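Local structure of methionine-R-sulfoxide reductase (Neisseria meningitidis, 3MMH) at residues F6-K11 with Y15-P20. The protein reduces the R-epimer of free methionine sulfoxide back to methionine, using a GAF-type domain to bind its substrate. Sequence-based numbering, arbitrary orientation. Where two conformers were deposited one is given.
Sequences FSASDK and YREVLP
E17 reaches out from the first turns of helix 11-27 and lays its carboxylate against the backbone of S7 and A8, in the loop that leads into that same helix. With CG anti to the backbone N (chi1 -174°) and the chain extended beyond it, the glutamate is long enough to span the gap. The stronger bonds are shared between its two oxygens. OE1 takes the amide N of A8 at 2.9 Å through its syn lone pair, in a nearly straight bond, and a weak one from S7 N. OE2 accepts both the N and the OG of S7, each 3.0 Å away and arriving from opposite faces of the carboxylate plane; H5 ND1 is a further partner of OE2. A short serine suits this spot, since its hydroxyl can bend back to the acceptor that its own amide uses, while the small methyl of A8 fits close to OE1.

Beside this grip, in the conformer described, V18 CG2 lies at the edge of the F6 ring. At the helix start, D10 is the N-cap, its OD2 bonding A13 N. K11 and Y15 run side by side, K11 CG 3.9 Å from Y15 CE2: the lysine's aliphatic chain accompanies the buried ring, while its NZ pairs with D145 and D142. Y15 OH also bonds D145, tying this helix to helix 143-165. Several donors converging on one carboxylate would probably favour its ionised form, making these bonds charge-assisted, consistent with E17 holding the loop against the helix.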
ATOM      1  N   PHE A   6     -17.917   1.369   9.669  1.00 20.26           N
ATOM      2  CA  PHE A   6     -18.803   1.458   8.514  1.00 19.96           C
ATOM      3  C   PHE A   6     -20.134   0.764   8.785  1.00 20.61           C
ATOM      4  O   PHE A   6     -20.201  -0.463   8.859  1.00 21.96           O
ATOM      5  CB  PHE A   6     -18.136   0.852   7.278  1.00 20.63           C
ATOM      6  CG  PHE A   6     -16.635   0.878   7.325  1.00 17.79           C
ATOM      7  CD1 PHE A   6     -15.926   1.856   6.647  1.00 19.22           C
ATOM      8  CD2 PHE A   6     -15.934  -0.073   8.046  1.00 21.24           C
ATOM      9  CE1 PHE A   6     -14.544   1.883   6.688  1.00 21.27           C
ATOM     10  CE2 PHE A   6     -14.553  -0.051   8.091  1.00 20.92           C
ATOM     11  CZ  PHE A   6     -13.857   0.929   7.410  1.00 18.79           C
ATOM     12  N   SER A   7     -21.190   1.557   8.935  1.00 18.53           N
ATOM     13  CA  SER A   7     -22.549   1.029   8.935  1.00 19.89           C
ATOM     14  C   SER A   7     -23.197   1.212   7.567  1.00 17.59           C
ATOM     15  O   SER A   7     -23.812   0.289   7.031  1.00 20.73           O
ATOM     16  CB  SER A   7     -23.390   1.729  10.006  1.00 24.98           C
ATOM     17  OG  SER A   7     -23.361   3.136   9.837  1.00 30.90           O
ATOM     18  N   ALA A   8     -23.056   2.409   7.004  1.00 14.54           N
ATOM     19  CA  ALA A   8     -23.933   2.860   5.932  1.00 14.12           C
ATOM     20  C   ALA A   8     -23.996   1.821   4.817  1.00 15.30           C
ATOM     21  O   ALA A   8     -23.000   1.163   4.512  1.00 17.78           O
ATOM     22  CB  ALA A   8     -23.449   4.194   5.383  1.00 15.66           C
ATOM     23  N   SER A   9     -25.170   1.678   4.213  1.00 15.30           N
ATOM     24  CA  SER A   9     -25.362   0.756   3.114  1.00 16.24           C
ATOM     25  C   SER A   9     -25.548   1.401   1.760  1.00 14.00           C
ATOM     26  O   SER A   9     -25.637   0.714   0.762  1.00 15.33           O
ATOM     27  CB  SER A   9     -26.591  -0.122   3.425  1.00 20.61           C
ATOM     28  OG  SER A   9     -27.763   0.714   3.595  1.00 27.03           O
ATOM     29  N   ASP A  10     -25.580   2.733   1.721  1.00 14.19           N
ATOM     30  CA  ASP A  10     -25.663   3.527   0.512  1.00 13.25           C
ATOM     31  C   ASP A  10     -24.351   4.234   0.315  1.00 11.16           C
ATOM     32  O   ASP A  10     -23.741   4.760   1.253  1.00 12.30           O
ATOM     33  CB  ASP A  10     -26.771   4.597   0.722  1.00 15.64           C
ATOM     34  CG  ASP A  10     -26.807   5.646  -0.329  1.00 17.35           C
ATOM     35  OD1 ASP A  10     -27.189   5.268  -1.471  1.00 18.74           O
ATOM     36  OD2 ASP A  10     -26.319   6.767  -0.070  1.00 17.90           O
ATOM     37  N   LYS A  11     -23.912   4.295  -0.958  1.00 10.97           N
ATOM     38  CA  LYS A  11     -22.633   4.870  -1.297  1.00 11.10           C
ATOM     39  C   LYS A  11     -22.409   6.246  -0.727  1.00 10.03           C
ATOM     40  O   LYS A  11     -21.396   6.554  -0.098  1.00 10.64           O
ATOM     41  CB  LYS A  11     -22.456   4.837  -2.835  1.00 10.97           C
ATOM     42  CG  LYS A  11     -21.099   5.363  -3.309  1.00 12.09           C
ATOM     43  CD  LYS A  11     -21.128   5.851  -4.790  1.00 13.70           C
ATOM     44  CE  LYS A  11     -21.475   4.806  -5.789  1.00 14.25           C
ATOM     45  NZ  LYS A  11     -21.351   5.382  -7.132  1.00 14.25           N
ATOM     46  N   TYR A  15     -19.667   7.542   2.173  1.00  9.53           N
ATOM     47  CA  TYR A  15     -18.667   8.604   2.085  1.00  8.84           C
ATOM     48  C   TYR A  15     -18.827   9.560   3.221  1.00 10.81           C
ATOM     49  O   TYR A  15     -17.850  10.030   3.803  1.00 10.41           O
ATOM     50  CB  TYR A  15     -18.780   9.360   0.752  1.00  9.76           C
ATOM     51  CG  TYR A  15     -18.093   8.705  -0.425  1.00  9.38           C
ATOM     52  CD1 TYR A  15     -16.700   8.676  -0.456  1.00  9.48           C
ATOM     53  CD2 TYR A  15     -18.777   8.220  -1.504  1.00  9.60           C
ATOM     54  CE1 TYR A  15     -16.038   8.174  -1.562  1.00  9.66           C
ATOM     55  CE2 TYR A  15     -18.121   7.712  -2.624  1.00  9.89           C
ATOM     56  CZ  TYR A  15     -16.741   7.685  -2.636  1.00  9.77           C
ATOM     57  OH  TYR A  15     -16.047   7.239  -3.731  1.00 10.19           O
ATOM     58  N   ARG A  16     -20.046  10.015   3.539  1.00 10.77           N
ATOM     59  CA  ARG A  16     -20.230  10.964   4.619  1.00 11.20           C
ATOM     60  C   ARG A  16     -19.765  10.417   5.960  1.00 11.57           C
ATOM     61  O   ARG A  16     -19.294  11.156   6.814  1.00 13.25           O
ATOM     62  CB  ARG A  16     -21.702  11.399   4.692  1.00 13.30           C
ATOM     63  CG  ARG A  16     -22.140  12.197   3.499  1.00 14.43           C
ATOM     64  CD  ARG A  16     -23.484  12.860   3.602  1.00 18.37           C
ATOM     65  NE  ARG A  16     -24.581  11.923   3.621  1.00 23.61           N
ATOM     66  CZ  ARG A  16     -25.310  11.548   2.568  1.00 28.01           C
ATOM     67  NH1 ARG A  16     -24.989  11.972   1.362  1.00 29.75           N
ATOM     68  NH2 ARG A  16     -26.341  10.692   2.729  1.00 33.51           N
ATOM     69  N   GLU A  17     -19.929   9.115   6.149  1.00 12.35           N
ATOM     70  CA  GLU A  17     -19.446   8.417   7.328  1.00 13.54           C
ATOM     71  C   GLU A  17     -17.964   8.269   7.408  1.00 12.45           C
ATOM     72  O   GLU A  17     -17.367   8.457   8.461  1.00 13.84           O
ATOM     73  CB  GLU A  17     -20.149   7.053   7.461  1.00 14.11           C
ATOM     74  CG  GLU A  17     -19.887   6.256   8.656  1.00 16.42           C
ATOM     75  CD  GLU A  17     -20.649   4.963   8.745  1.00 18.42           C
ATOM     76  OE1 GLU A  17     -21.230   4.531   7.780  1.00 20.23           O
ATOM     77  OE2 GLU A  17     -20.647   4.322   9.820  1.00 24.92           O
ATOM     78  N   VAL A  18     -17.330   7.971   6.272  1.00 11.40           N
ATOM     79  CA  VAL A  18     -15.967   7.565   6.225  0.60 12.21           C
ATOM     80  C   VAL A  18     -14.991   8.741   6.041  1.00 11.28           C
ATOM     81  O   VAL A  18     -13.897   8.713   6.603  1.00 11.92           O
ATOM     82  CB  VAL A  18     -15.811   6.539   5.162  0.60 15.26           C
ATOM     83  CG1 VAL A  18     -14.295   6.273   4.776  0.60 14.78           C
ATOM     84  CG2 VAL A  18     -16.438   5.249   5.669  0.60 16.57           C
ATOM     85  N   LEU A  19     -15.340   9.762   5.251  1.00 11.16           N
ATOM     86  CA  LEU A  19     -14.370  10.866   5.047  1.00 11.39           C
ATOM     87  C   LEU A  19     -13.932  11.482   6.364  1.00 10.93           C
ATOM     88  O   LEU A  19     -12.739  11.746   6.509  1.00 10.77           O
ATOM     89  CB  LEU A  19     -14.910  11.956   4.133  1.00 12.90           C
ATOM     90  CG  LEU A  19     -14.522  11.884   2.687  1.00 21.55           C
ATOM     91  CD1 LEU A  19     -14.631  10.642   2.029  1.00 24.36           C
ATOM     92  CD2 LEU A  19     -15.170  13.013   1.938  1.00 23.71           C
ATOM     93  N   PRO A  20     -14.791  11.743   7.371  1.00 10.34           N
ATOM     94  CA  PRO A  20     -14.314  12.359   8.593  1.00 11.11           C
ATOM     95  C   PRO A  20     -13.409  11.411   9.329  1.00 10.97           C
ATOM     96  O   PRO A  20     -12.487  11.866  10.036  1.00 11.66           O
ATOM     97  CB  PRO A  20     -15.608  12.642   9.379  1.00 13.45           C
ATOM     98  CG  PRO A  20     -16.668  12.679   8.303  1.00 15.15           C
ATOM     99  CD  PRO A  20     -16.254  11.742   7.282  1.00 11.76           C
TER
HETATM  100  O   HOH W   1     -27.736   8.686   0.687  1.00 42.89           O